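Local coordinates for protein geranyltranstransferase (Marinomonas sp. MED121, PDB 4F62) that probably condenses an allylic diphosphate with isopentenyl diphosphate to make longer isoprenoid chains, as farnesyl-diphosphate synthases do, at residues D222-L227 against G257-V262; G215-V220 against V263-Q268; Q175-K180 against A247-L252; R49-Y54 against T284-Y289. All blocks are in the same frame, centred on the assembly; numbering follows the deposited sequence.

Interactions 1 and 2 are successive parts of one helix pair, 201-226 against 249-273, with their centres about 9 Å apart; Val220, in interaction 2, packs on Ala258, Leu261 and Val262 of interaction 1. Interaction 3 ties the start of helix 249-273 to helix 170-194 and lies about 11 and 12 Å, centre to centre, from interactions 1 and 2. Asp223 OD2 joins it to interaction 1 through a probable hydrogen bond of 3.0 Å to Tyr249 N. Interaction 4 lies about 14 Å, centre to centre, from interaction 2, where His266 packs on Ala287. Residues 222-226 match the family's second aspartate-rich DDxxD motif, so interaction 1 probably lies beside the magnesium-diphosphate site.

Interaction 1 of 4, residues D222-L227 against G257-V262; sequences DDIIDL and GAKALV
Ile224 carries its CG1 branch beside its own backbone N (chi1 -71°) and then extends (chi2 165°), which sends CD1 straight across to Ala258 and Val262 on the facing helix. The contact belongs to the all-helical isoprenoid synthase fold. Residues 222-226 have the sequence of its second aspartate-rich DDxxD motif, whose aspartates in relatives hold magnesium and the substrate diphosphate; the same role is probable here. Ile224, one of the two residues between the aspartates, is buried against the facing helix, while Asp223 OD2 bonds Tyr249 N at that helix's start.

The two short helical segments run largely antiparallel, their axes 10.2 Å apart at an angle of 140°, and Ile224 fills much of the interval. Its CG1 lies over the methyl of Ala258, CG1 to CB 4.0 Å, while its CD1 sits 3.6 Å from Ala258 O. That oxygen accepts the helical bond from Val262 N, so the methyl packs on a peptide group already engaged. A small residue at Ala258 suits the position because the isoleucine chain occupies the room a larger side chain would need.

The other branch, CG2, meets the end of Lys259, whose NZ comes within 3.8 Å. Lys259 starts off to one side and bends back so that its CE and NZ end lies against this methyl, though the lysine itself belongs to the exposed surface. Val220, one turn earlier on the helix of Ile224, also rests on Ala258 and Val262. The beta-branched Val262 completes the packing from the next helical turn, with its CG2 3.7 Å from Ile224 CD1.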
loop_
_atom_site.group_PDB
_atom_site.type_symbol
_atom_site.label_atom_id
_atom_site.label_comp_id
_atom_site.label_asym_id
_atom_site.label_seq_id
_atom_site.Cartn_x
_atom_site.Cartn_y
_atom_site.Cartn_z
ATOM N N ASP A 222 -28.012 8.237 -2.569
ATOM C CA ASP A 222 -27.373 8.954 -3.672
ATOM C C ASP A 222 -28.118 8.838 -5.002
ATOM O O ASP A 222 -28.293 9.832 -5.708
ATOM C CB ASP A 222 -25.935 8.486 -3.839
ATOM C CG ASP A 222 -24.945 9.561 -3.484
ATOM O OD1 ASP A 222 -24.614 9.687 -2.284
ATOM O OD2 ASP A 222 -24.521 10.293 -4.408
ATOM N N ASP A 223 -28.558 7.628 -5.339
ATOM C CA ASP A 223 -29.335 7.409 -6.562
ATOM C C ASP A 223 -30.672 8.129 -6.469
ATOM O O ASP A 223 -31.187 8.645 -7.465
ATOM C CB ASP A 223 -29.587 5.912 -6.789
ATOM C CG ASP A 223 -28.362 5.168 -7.275
ATOM O OD1 ASP A 223 -27.372 5.824 -7.668
ATOM O OD2 ASP A 223 -28.399 3.914 -7.275
ATOM N N ILE A 224 -31.245 8.150 -5.269
ATOM C CA ILE A 224 -32.520 8.826 -5.052
ATOM C C ILE A 224 -32.340 10.335 -5.264
ATOM O O ILE A 224 -33.151 10.983 -5.922
ATOM C CB ILE A 224 -33.088 8.523 -3.638
ATOM C CG1 ILE A 224 -33.572 7.066 -3.572
ATOM C CG2 ILE A 224 -34.248 9.456 -3.303
ATOM C CD1 ILE A 224 -33.801 6.571 -2.157
ATOM N N ILE A 225 -31.253 10.878 -4.733
ATOM C CA ILE A 225 -30.931 12.291 -4.913
ATOM C C ILE A 225 -30.728 12.667 -6.390
ATOM O O ILE A 225 -31.237 13.691 -6.850
ATOM C CB ILE A 225 -29.690 12.682 -4.075
ATOM C CG1 ILE A 225 -30.004 12.548 -2.578
ATOM C CG2 ILE A 225 -29.247 14.099 -4.391
ATOM C CD1 ILE A 225 -28.800 12.779 -1.657
ATOM N N ASP A 226 -29.998 11.835 -7.132
ATOM C CA ASP A 226 -29.766 12.082 -8.556
ATOM C C ASP A 226 -31.059 12.169 -9.350
ATOM O O ASP A 226 -31.135 12.878 -10.356
ATOM C CB ASP A 226 -28.880 10.994 -9.156
ATOM C CG ASP A 226 -27.434 11.133 -8.745
ATOM O OD1 ASP A 226 -27.043 12.245 -8.321
ATOM O OD2 ASP A 226 -26.693 10.131 -8.853
ATOM N N LEU A 227 -32.077 11.444 -8.893
ATOM C CA LEU A 227 -33.376 11.431 -9.560
ATOM C C LEU A 227 -34.051 12.800 -9.586
ATOM O O LEU A 227 -35.017 13.006 -10.320
ATOM C CB LEU A 227 -34.308 10.413 -8.900
ATOM C CG LEU A 227 -34.498 9.100 -9.656
ATOM C CD1 LEU A 227 -35.635 8.289 -9.054
ATOM C CD2 LEU A 227 -34.775 9.390 -11.115
ATOM N N GLY A 257 -39.559 1.784 -3.589
ATOM C CA GLY A 257 -38.778 0.699 -3.021
ATOM C C GLY A 257 -37.403 1.134 -2.554
ATOM O O GLY A 257 -36.880 0.635 -1.539
ATOM N N ALA A 258 -36.799 2.058 -3.291
ATOM C CA ALA A 258 -35.478 2.563 -2.913
ATOM C C ALA A 258 -35.587 3.429 -1.653
ATOM O O ALA A 258 -34.749 3.346 -0.753
ATOM C CB ALA A 258 -34.864 3.355 -4.047
ATOM N N LYS A 259 -36.624 4.262 -1.600
ATOM C CA LYS A 259 -36.889 5.073 -0.411
ATOM C C LYS A 259 -37.133 4.205 0.823
ATOM O O LYS A 259 -36.614 4.490 1.908
ATOM C CB LYS A 259 -38.081 6.014 -0.648
ATOM C CG LYS A 259 -37.732 7.235 -1.488
ATOM C CD LYS A 259 -38.582 8.424 -1.084
ATOM C CE LYS A 259 -37.839 9.734 -1.265
ATOM N NZ LYS A 259 -37.896 10.209 -2.675
ATOM N N ALA A 260 -37.932 3.154 0.662
ATOM C CA ALA A 260 -38.207 2.246 1.768
ATOM C C ALA A 260 -36.921 1.562 2.230
ATOM O O ALA A 260 -36.702 1.371 3.426
ATOM C CB ALA A 260 -39.260 1.209 1.376
ATOM N N LEU A 261 -36.067 1.202 1.277
ATOM C CA LEU A 261 -34.824 0.525 1.605
ATOM C C LEU A 261 -33.908 1.430 2.430
ATOM O O LEU A 261 -33.276 0.973 3.386
ATOM C CB LEU A 261 -34.112 0.050 0.338
ATOM C CG LEU A 261 -32.741 -0.577 0.589
ATOM C CD1 LEU A 261 -32.848 -1.737 1.568
ATOM C CD2 LEU A 261 -32.128 -1.041 -0.728
ATOM N N VAL A 262 -33.849 2.711 2.081
ATOM C CA VAL A 262 -33.044 3.663 2.844
ATOM C C VAL A 262 -33.526 3.732 4.288
ATOM O O VAL A 262 -32.723 3.670 5.222
ATOM C CB VAL A 262 -33.081 5.070 2.217
ATOM C CG1 VAL A 262 -32.530 6.110 3.193
ATOM C CG2 VAL A 262 -32.284 5.084 0.924
#

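Interaction 2 of 4, residues G215-V220 against V263-Q268; sequences GLAFQV and VRLHEQ
Leu265 CD1 is the centre of this contact, resting against both Leu216 and the backbone of Ala217 at once. Its nearest neighbour is Ala217 N at 3.6 Å, followed by Leu216 CG at 3.7 Å; CB and CD2 of Leu216 lie only slightly farther off, so the methyl is set against the flank of that leucine. The chain of Leu265 is extended beyond CB (chi2 174°), which gives CD1 the reach to cross to the other helix. Nearer the backbone, the methyl of Ala217 meets the root of the same side chain, CB to CB 3.8 Å. With only a methyl on one side, the backbones come close: the CA atoms of Ala217 and Leu265 are 5.9 Å apart.

In the next shell, Leu216 also packs on Tyr249 and on Glu174 of helix 170-194. Ala217 touches Ile291 of helix 281-291, and Gln219 NE2 is hydrogen-bonded to Thr181 OG1. Helix 201-226 is thereby held on several sides while it packs against helix 249-273 in the helical bundle of the isoprenoid synthase fold.

No hydrogen bond or charge pair joins the two segments. The contact is made by aliphatic groups and one backbone face, largely buried, so it depends on complementary shape, with a small alanine facing a long leucine, rather than on directional bonding.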
loop_
_atom_site.group_PDB
_atom_site.type_symbol
_atom_site.label_atom_id
_atom_site.label_comp_id
_atom_site.label_asym_id
_atom_site.label_seq_id
_atom_site.Cartn_x
_atom_site.Cartn_y
_atom_site.Cartn_z
ATOM N N GLY A 215 -23.339 2.084 4.904
ATOM C CA GLY A 215 -22.657 2.104 3.619
ATOM C C GLY A 215 -23.599 1.925 2.445
ATOM O O GLY A 215 -23.543 2.671 1.458
ATOM N N LEU A 216 -24.477 0.934 2.535
ATOM C CA LEU A 216 -25.429 0.718 1.460
ATOM C C LEU A 216 -26.428 1.885 1.399
ATOM O O LEU A 216 -26.697 2.426 0.318
ATOM C CB LEU A 216 -26.142 -0.630 1.638
ATOM C CG LEU A 216 -27.126 -1.071 0.550
ATOM C CD1 LEU A 216 -26.508 -0.939 -0.848
ATOM C CD2 LEU A 216 -27.572 -2.513 0.812
ATOM N N ALA A 217 -26.954 2.290 2.555
ATOM C CA ALA A 217 -27.968 3.347 2.603
ATOM C C ALA A 217 -27.534 4.621 1.883
ATOM O O ALA A 217 -28.335 5.258 1.184
ATOM C CB ALA A 217 -28.353 3.666 4.041
ATOM N N PHE A 218 -26.267 4.989 2.033
ATOM C CA PHE A 218 -25.807 6.220 1.402
ATOM C C PHE A 218 -25.736 6.081 -0.121
ATOM O O PHE A 218 -26.027 7.035 -0.845
ATOM C CB PHE A 218 -24.505 6.744 2.043
ATOM C CG PHE A 218 -23.260 6.480 1.248
ATOM C CD1 PHE A 218 -22.938 7.259 0.129
ATOM C CD2 PHE A 218 -22.367 5.499 1.662
ATOM C CE1 PHE A 218 -21.775 7.020 -0.594
ATOM C CE2 PHE A 218 -21.195 5.253 0.952
ATOM C CZ PHE A 218 -20.895 6.014 -0.177
ATOM N N GLN A 219 -25.379 4.893 -0.611
ATOM C CA GLN A 219 -25.412 4.664 -2.056
ATOM C C GLN A 219 -26.835 4.688 -2.602
ATOM O O GLN A 219 -27.088 5.282 -3.658
ATOM C CB GLN A 219 -24.699 3.357 -2.428
ATOM C CG GLN A 219 -23.183 3.397 -2.200
ATOM C CD GLN A 219 -22.432 4.221 -3.248
ATOM O OE1 GLN A 219 -23.034 4.849 -4.122
ATOM N NE2 GLN A 219 -21.106 4.210 -3.161
ATOM N N VAL A 220 -27.766 4.048 -1.893
ATOM C CA VAL A 220 -29.167 4.086 -2.315
ATOM C C VAL A 220 -29.678 5.519 -2.315
ATOM O O VAL A 220 -30.285 5.975 -3.290
ATOM C CB VAL A 220 -30.081 3.216 -1.416
ATOM C CG1 VAL A 220 -31.527 3.199 -1.968
ATOM C CG2 VAL A 220 -29.524 1.801 -1.317
ATOM N N VAL A 263 -34.839 3.832 4.465
ATOM C CA VAL A 263 -35.418 3.889 5.798
ATOM C C VAL A 263 -35.121 2.610 6.585
ATOM O O VAL A 263 -34.714 2.668 7.747
ATOM C CB VAL A 263 -36.930 4.164 5.753
ATOM C CG1 VAL A 263 -37.564 3.862 7.105
ATOM C CG2 VAL A 263 -37.189 5.612 5.354
ATOM N N ARG A 264 -35.282 1.458 5.945
ATOM C CA ARG A 264 -35.005 0.197 6.630
ATOM C C ARG A 264 -33.543 0.060 7.053
ATOM O O ARG A 264 -33.249 -0.387 8.160
ATOM C CB ARG A 264 -35.394 -1.004 5.775
ATOM C CG ARG A 264 -34.936 -2.314 6.384
ATOM C CD ARG A 264 -35.190 -3.478 5.468
ATOM N NE ARG A 264 -34.474 -4.682 5.889
ATOM C CZ ARG A 264 -34.899 -5.519 6.833
ATOM N NH1 ARG A 264 -34.181 -6.597 7.129
ATOM N NH2 ARG A 264 -36.045 -5.288 7.474
ATOM N N LEU A 265 -32.627 0.420 6.165
ATOM C CA LEU A 265 -31.203 0.323 6.466
ATOM C C LEU A 265 -30.838 1.284 7.610
ATOM O O LEU A 265 -30.068 0.942 8.502
ATOM C CB LEU A 265 -30.367 0.628 5.221
ATOM C CG LEU A 265 -30.470 -0.419 4.100
ATOM C CD1 LEU A 265 -29.728 0.068 2.868
ATOM C CD2 LEU A 265 -29.887 -1.755 4.552
ATOM N N HIS A 266 -31.412 2.479 7.571
ATOM C CA HIS A 266 -31.186 3.473 8.603
ATOM C C HIS A 266 -31.637 2.935 9.962
ATOM O O HIS A 266 -30.903 3.023 10.953
ATOM C CB HIS A 266 -31.944 4.756 8.253
ATOM C CG HIS A 266 -31.505 5.944 9.074
ATOM N ND1 HIS A 266 -31.698 7.241 8.625
ATOM C CD2 HIS A 266 -30.900 6.025 10.256
ATOM C CE1 HIS A 266 -31.219 8.068 9.537
ATOM N NE2 HIS A 266 -30.726 7.374 10.538
ATOM N N GLU A 267 -32.843 2.382 10.002
ATOM C CA GLU A 267 -33.382 1.787 11.224
ATOM C C GLU A 267 -32.530 0.630 11.725
ATOM O O GLU A 267 -32.319 0.484 12.930
ATOM C CB GLU A 267 -34.814 1.304 11.000
ATOM C CG GLU A 267 -35.794 2.432 10.771
ATOM C CD GLU A 267 -37.187 1.937 10.439
ATOM O OE1 GLU A 267 -37.343 0.738 10.099
ATOM O OE2 GLU A 267 -38.124 2.761 10.517
ATOM N N GLN A 268 -32.058 -0.201 10.802
ATOM C CA GLN A 268 -31.213 -1.328 11.156
ATOM C C GLN A 268 -29.907 -0.849 11.770
ATOM O O GLN A 268 -29.418 -1.439 12.736
ATOM C CB GLN A 268 -30.885 -2.165 9.923
ATOM C CG GLN A 268 -31.980 -3.128 9.509
ATOM C CD GLN A 268 -31.516 -4.041 8.393
ATOM O OE1 GLN A 268 -30.707 -3.644 7.548
ATOM N NE2 GLN A 268 -32.002 -5.276 8.396
#

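Interaction 3 of 4, residues Q175-K180 against A247-L252; sequences QMHVHK and ATYPKL
His177 and Tyr249 meet through a single nearly straight hydrogen bond, ND1 to OH 2.8 Å with an angle of 169°, in which either group could be the donor. It links helix 170-194 to the first turn of helix 249-273 within the helical isoprenoid synthase fold. The side chains come from opposite directions. In His177, chi1 of -74° swings the ring toward helix 249-273, and the turn about chi2 brings ND1 to the hydroxyl, which lies near the imidazole plane. Tyr249 likewise holds CG beside its backbone N, anti to the carbonyl carbon; its CB starts off to one side, but the ring's end reaches His177. The two rings meet rim to rim, planes 34° apart, and neither covers the other's face. A tyrosine suits the place because its long ring bridges a wide gap between backbones and still ends in a polar group; its side chain also packs on Leu170, Leu173 and Leu216. A phenylalanine in place of Tyr249 would probably leave His177 ND1 without this partner and its imidazole freer to turn.

Just before the tyrosine, Thr248 is the N-cap: its OG1 accepts from Lys251 N at 3.2 Å. On the other helix, within a wider pi-type turn, His179 bonds Tyr27 OH of the second subunit through NE2. Gln175 O is gripped from opposite faces of its plane, by His179 N at 3.3 Å and by His179 ND1 at 2.8 Å.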
loop_
_atom_site.group_PDB
_atom_site.type_symbol
_atom_site.label_atom_id
_atom_site.label_comp_id
_atom_site.label_asym_id
_atom_site.label_seq_id
_atom_site.Cartn_x
_atom_site.Cartn_y
_atom_site.Cartn_z
ATOM N N GLN A 175 -23.485 -5.961 -4.406
ATOM C CA GLN A 175 -22.130 -6.511 -4.302
ATOM C C GLN A 175 -21.059 -5.481 -4.682
ATOM O O GLN A 175 -20.022 -5.353 -4.012
ATOM C CB GLN A 175 -21.978 -7.758 -5.180
ATOM C CG GLN A 175 -20.521 -8.291 -5.205
ATOM C CD GLN A 175 -20.403 -9.629 -5.905
ATOM O OE1 GLN A 175 -20.467 -9.709 -7.136
ATOM N NE2 GLN A 175 -20.252 -10.697 -5.122
ATOM N N MET A 176 -21.319 -4.747 -5.758
ATOM C CA MET A 176 -20.387 -3.733 -6.236
ATOM C C MET A 176 -20.149 -2.643 -5.189
ATOM O O MET A 176 -19.005 -2.268 -4.920
ATOM C CB MET A 176 -20.908 -3.110 -7.536
ATOM C CG MET A 176 -19.898 -2.265 -8.272
ATOM S SD MET A 176 -19.944 -0.555 -7.727
ATOM C CE MET A 176 -21.225 0.043 -8.869
ATOM N N HIS A 177 -21.228 -2.129 -4.603
ATOM C CA HIS A 177 -21.102 -1.043 -3.636
ATOM C C HIS A 177 -20.455 -1.502 -2.341
ATOM O O HIS A 177 -19.681 -0.758 -1.729
ATOM C CB HIS A 177 -22.459 -0.386 -3.349
ATOM C CG HIS A 177 -22.948 0.485 -4.458
ATOM N ND1 HIS A 177 -24.259 0.534 -4.852
ATOM C CD2 HIS A 177 -22.281 1.349 -5.277
ATOM C CE1 HIS A 177 -24.402 1.390 -5.855
ATOM N NE2 HIS A 177 -23.196 1.890 -6.125
ATOM N N VAL A 178 -20.791 -2.714 -1.913
ATOM C CA VAL A 178 -20.232 -3.274 -0.686
ATOM C C VAL A 178 -18.703 -3.354 -0.758
ATOM O O VAL A 178 -18.009 -3.145 0.239
ATOM C CB VAL A 178 -20.886 -4.638 -0.372
ATOM C CG1 VAL A 178 -20.118 -5.388 0.685
ATOM C CG2 VAL A 178 -22.321 -4.418 0.085
ATOM N N HIS A 179 -18.180 -3.620 -1.951
ATOM C CA HIS A 179 -16.730 -3.640 -2.161
ATOM C C HIS A 179 -16.190 -2.223 -2.367
ATOM O O HIS A 179 -15.244 -1.797 -1.693
ATOM C CB HIS A 179 -16.377 -4.528 -3.358
ATOM C CG HIS A 179 -16.523 -5.999 -3.080
ATOM N ND1 HIS A 179 -17.740 -6.640 -3.070
ATOM C CD2 HIS A 179 -15.596 -6.942 -2.786
ATOM C CE1 HIS A 179 -17.564 -7.924 -2.795
ATOM N NE2 HIS A 179 -16.264 -8.129 -2.617
ATOM N N LYS A 180 -16.822 -1.480 -3.278
ATOM C CA LYS A 180 -16.286 -0.196 -3.732
ATOM C C LYS A 180 -16.251 0.888 -2.652
ATOM O O LYS A 180 -15.280 1.638 -2.559
ATOM C CB LYS A 180 -17.056 0.316 -4.954
ATOM C CG LYS A 180 -16.419 1.538 -5.583
ATOM C CD LYS A 180 -17.244 2.078 -6.750
ATOM C CE LYS A 180 -16.474 3.188 -7.464
ATOM N NZ LYS A 180 -17.279 3.886 -8.502
ATOM N N ALA A 247 -27.501 0.906 -14.250
ATOM C CA ALA A 247 -28.234 0.386 -13.086
ATOM C C ALA A 247 -28.207 1.288 -11.839
ATOM O O ALA A 247 -27.150 1.756 -11.414
ATOM C CB ALA A 247 -27.739 -1.017 -12.727
ATOM N N THR A 248 -29.388 1.507 -11.259
ATOM C CA THR A 248 -29.558 2.298 -10.042
ATOM C C THR A 248 -30.607 1.619 -9.153
ATOM O O THR A 248 -31.431 0.844 -9.642
ATOM C CB THR A 248 -30.065 3.730 -10.358
ATOM O OG1 THR A 248 -31.448 3.678 -10.724
ATOM C CG2 THR A 248 -29.280 4.373 -11.493
ATOM N N TYR A 249 -30.606 1.925 -7.861
ATOM C CA TYR A 249 -31.643 1.383 -6.980
ATOM C C TYR A 249 -33.093 1.743 -7.348
ATOM O O TYR A 249 -33.966 0.873 -7.293
ATOM C CB TYR A 249 -31.326 1.652 -5.500
ATOM C CG TYR A 249 -30.042 0.958 -5.077
ATOM C CD1 TYR A 249 -30.031 -0.394 -4.744
ATOM C CD2 TYR A 249 -28.833 1.648 -5.070
ATOM C CE1 TYR A 249 -28.837 -1.043 -4.388
ATOM C CE2 TYR A 249 -27.643 1.016 -4.710
ATOM C CZ TYR A 249 -27.652 -0.328 -4.370
ATOM O OH TYR A 249 -26.466 -0.944 -4.025
ATOM N N PRO A 250 -33.360 3.017 -7.725
ATOM C CA PRO A 250 -34.739 3.343 -8.115
ATOM C C PRO A 250 -35.186 2.595 -9.357
ATOM O O PRO A 250 -36.364 2.259 -9.469
ATOM C CB PRO A 250 -34.682 4.843 -8.407
ATOM C CG PRO A 250 -33.573 5.342 -7.545
ATOM C CD PRO A 250 -32.548 4.235 -7.547
ATOM N N LYS A 251 -34.277 2.334 -10.290
ATOM C CA LYS A 251 -34.666 1.537 -11.457
ATOM C C LYS A 251 -34.913 0.080 -11.089
ATOM O O LYS A 251 -35.781 -0.566 -11.663
ATOM C CB LYS A 251 -33.631 1.657 -12.582
ATOM C CG LYS A 251 -33.798 2.945 -13.362
ATOM C CD LYS A 251 -32.473 3.535 -13.797
ATOM C CE LYS A 251 -32.067 3.047 -15.170
ATOM N NZ LYS A 251 -30.845 3.764 -15.642
ATOM N N LEU A 252 -34.161 -0.430 -10.120
ATOM C CA LEU A 252 -34.293 -1.836 -9.748
ATOM C C LEU A 252 -35.424 -2.090 -8.747
ATOM O O LEU A 252 -36.004 -3.172 -8.725
ATOM C CB LEU A 252 -32.958 -2.377 -9.211
ATOM C CG LEU A 252 -31.829 -2.486 -10.242
ATOM C CD1 LEU A 252 -30.467 -2.689 -9.562
ATOM C CD2 LEU A 252 -32.120 -3.620 -11.222
#

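Interaction 4 of 4, residues R49-Y54 against T284-Y289; sequences RPMLTY and TDLANY
Leu52 and Leu286 mark the closest backbone approach, CA to CA 7.4 Å, between two helical segments that run almost antiparallel, their axes 10.7 Å apart at 158°. Leu286 is the wedge. Both its methyls bear on Met51, CD1 on the backbone and CB, with Met51 O 3.7 Å away, and CD2 on the side chain, 3.9 Å from Met51 CE. CD1 also reaches Leu52 CD2, at 3.9 Å. A branched leucine suits a place where the fork can straddle the methionine.

The flexible methionine follows this shape. Met51 bends at its last torsion (chi3 -68°), which brings CE over to the CD2 methyl of Leu286 and also to within 4.0 Å of Tyr289 CE2, at an oblique approach to that ring. Tyr289, one turn beyond Leu286, flanks the methionine tip, and the two side chains cross at about a right angle. An alanine at Leu286 would probably open a gap between the helices and leave Met51 CE and Leu52 CD2 without their shared packing partner.

Behind the contact, Thr53 OG1 turns back to Arg49 O, 2.7 Å away, so the hydroxyl is satisfied within its own helix. In this strandless fold helix 5-23 covers Met51, helices 170-194 and 201-226 pack on Leu52, and helix 65-86 lies against Pro50 and Thr53. Helix 48-60 is thus enclosed within the bundle, with helix 281-291, near the chain's end, laid along one side.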
loop_
_atom_site.group_PDB
_atom_site.type_symbol
_atom_site.label_atom_id
_atom_site.label_comp_id
_atom_site.label_asym_id
_atom_site.label_seq_id
_atom_site.Cartn_x
_atom_site.Cartn_y
_atom_site.Cartn_z
ATOM N N ARG A 49 -14.768 9.008 7.078
ATOM C CA ARG A 49 -14.133 7.790 7.577
ATOM C C ARG A 49 -13.355 8.009 8.880
ATOM O O ARG A 49 -13.497 7.228 9.827
ATOM C CB ARG A 49 -13.313 7.110 6.466
ATOM C CG ARG A 49 -14.241 6.586 5.348
ATOM C CD ARG A 49 -13.538 6.364 4.005
ATOM N NE ARG A 49 -14.517 6.176 2.922
ATOM C CZ ARG A 49 -15.231 7.157 2.369
ATOM N NH1 ARG A 49 -15.084 8.411 2.792
ATOM N NH2 ARG A 49 -16.089 6.888 1.392
ATOM N N PRO A 50 -12.529 9.067 8.948
ATOM C CA PRO A 50 -12.025 9.388 10.293
ATOM C C PRO A 50 -13.121 9.584 11.355
ATOM O O PRO A 50 -12.982 9.032 12.453
ATOM C CB PRO A 50 -11.246 10.686 10.064
ATOM C CG PRO A 50 -10.643 10.468 8.689
ATOM C CD PRO A 50 -11.772 9.777 7.898
ATOM N N MET A 51 -14.182 10.326 11.054
ATOM C CA MET A 51 -15.246 10.521 12.040
ATOM C C MET A 51 -15.821 9.198 12.562
ATOM O O MET A 51 -15.994 9.027 13.763
ATOM C CB MET A 51 -16.358 11.429 11.489
ATOM C CG MET A 51 -15.882 12.857 11.260
ATOM S SD MET A 51 -17.192 14.056 10.930
ATOM C CE MET A 51 -17.752 13.479 9.336
ATOM N N LEU A 52 -16.104 8.260 11.659
ATOM C CA LEU A 52 -16.589 6.940 12.058
ATOM C C LEU A 52 -15.576 6.217 12.936
ATOM O O LEU A 52 -15.947 5.544 13.893
ATOM C CB LEU A 52 -16.860 6.073 10.825
ATOM C CG LEU A 52 -18.098 6.432 10.003
ATOM C CD1 LEU A 52 -18.075 5.639 8.699
ATOM C CD2 LEU A 52 -19.381 6.151 10.795
ATOM N N THR A 53 -14.295 6.340 12.599
ATOM C CA THR A 53 -13.237 5.669 13.355
ATOM C C THR A 53 -13.183 6.177 14.792
ATOM O O THR A 53 -13.157 5.391 15.751
ATOM C CB THR A 53 -11.869 5.874 12.686
ATOM O OG1 THR A 53 -11.977 5.524 11.299
ATOM C CG2 THR A 53 -10.786 4.994 13.347
ATOM N N TYR A 54 -13.177 7.496 14.951
ATOM C CA TYR A 54 -13.110 8.063 16.292
ATOM C C TYR A 54 -14.389 7.758 17.063
ATOM O O TYR A 54 -14.339 7.548 18.278
ATOM C CB TYR A 54 -12.892 9.574 16.239
ATOM C CG TYR A 54 -11.514 9.990 15.780
ATOM C CD1 TYR A 54 -10.384 9.689 16.539
ATOM C CD2 TYR A 54 -11.341 10.709 14.602
ATOM C CE1 TYR A 54 -9.110 10.079 16.124
ATOM C CE2 TYR A 54 -10.069 11.109 14.180
ATOM C CZ TYR A 54 -8.963 10.797 14.942
ATOM O OH TYR A 54 -7.715 11.202 14.523
ATOM N N THR A 284 -24.875 7.571 15.929
ATOM C CA THR A 284 -26.255 7.794 15.539
ATOM C C THR A 284 -26.341 9.051 14.678
ATOM O O THR A 284 -26.946 9.037 13.595
ATOM C CB THR A 284 -27.154 7.929 16.771
ATOM O OG1 THR A 284 -27.062 6.726 17.549
ATOM C CG2 THR A 284 -28.602 8.171 16.352
ATOM N N ASP A 285 -25.726 10.135 15.150
ATOM C CA ASP A 285 -25.706 11.389 14.396
ATOM C C ASP A 285 -25.049 11.205 13.025
ATOM O O ASP A 285 -25.558 11.703 12.020
ATOM C CB ASP A 285 -24.982 12.487 15.175
ATOM C CG ASP A 285 -25.729 12.912 16.420
ATOM O OD1 ASP A 285 -26.935 12.612 16.526
ATOM O OD2 ASP A 285 -25.107 13.559 17.286
ATOM N N LEU A 286 -23.927 10.489 12.993
ATOM C CA LEU A 286 -23.199 10.219 11.743
ATOM C C LEU A 286 -24.010 9.398 10.754
ATOM O O LEU A 286 -23.810 9.505 9.539
ATOM C CB LEU A 286 -21.871 9.491 12.002
ATOM C CG LEU A 286 -20.697 10.352 12.486
ATOM C CD1 LEU A 286 -19.494 9.486 12.833
ATOM C CD2 LEU A 286 -20.323 11.370 11.421
ATOM N N ALA A 287 -24.905 8.560 11.266
ATOM C CA ALA A 287 -25.747 7.755 10.388
ATOM C C ALA A 287 -26.603 8.698 9.540
ATOM O O ALA A 287 -26.619 8.604 8.305
ATOM C CB ALA A 287 -26.625 6.811 11.194
ATOM N N ASN A 288 -27.289 9.619 10.208
ATOM C CA ASN A 288 -28.160 10.572 9.519
ATOM C C ASN A 288 -27.394 11.476 8.545
ATOM O O ASN A 288 -27.832 11.694 7.416
ATOM C CB ASN A 288 -28.954 11.404 10.531
ATOM C CG ASN A 288 -29.438 10.572 11.716
ATOM O OD1 ASN A 288 -29.394 9.338 11.680
ATOM N ND2 ASN A 288 -29.892 11.246 12.777
ATOM N N TYR A 289 -26.245 11.988 8.983
ATOM C CA TYR A 289 -25.417 12.862 8.150
ATOM C C TYR A 289 -24.908 12.187 6.862
ATOM O O TYR A 289 -25.054 12.738 5.765
ATOM C CB TYR A 289 -24.233 13.385 8.962
ATOM C CG TYR A 289 -23.251 14.224 8.173
ATOM C CD1 TYR A 289 -23.627 15.454 7.642
ATOM C CD2 TYR A 289 -21.942 13.800 7.984
ATOM C CE1 TYR A 289 -22.725 16.233 6.928
ATOM C CE2 TYR A 289 -21.034 14.570 7.279
ATOM C CZ TYR A 289 -21.430 15.785 6.750
ATOM O OH TYR A 289 -20.525 16.549 6.046
#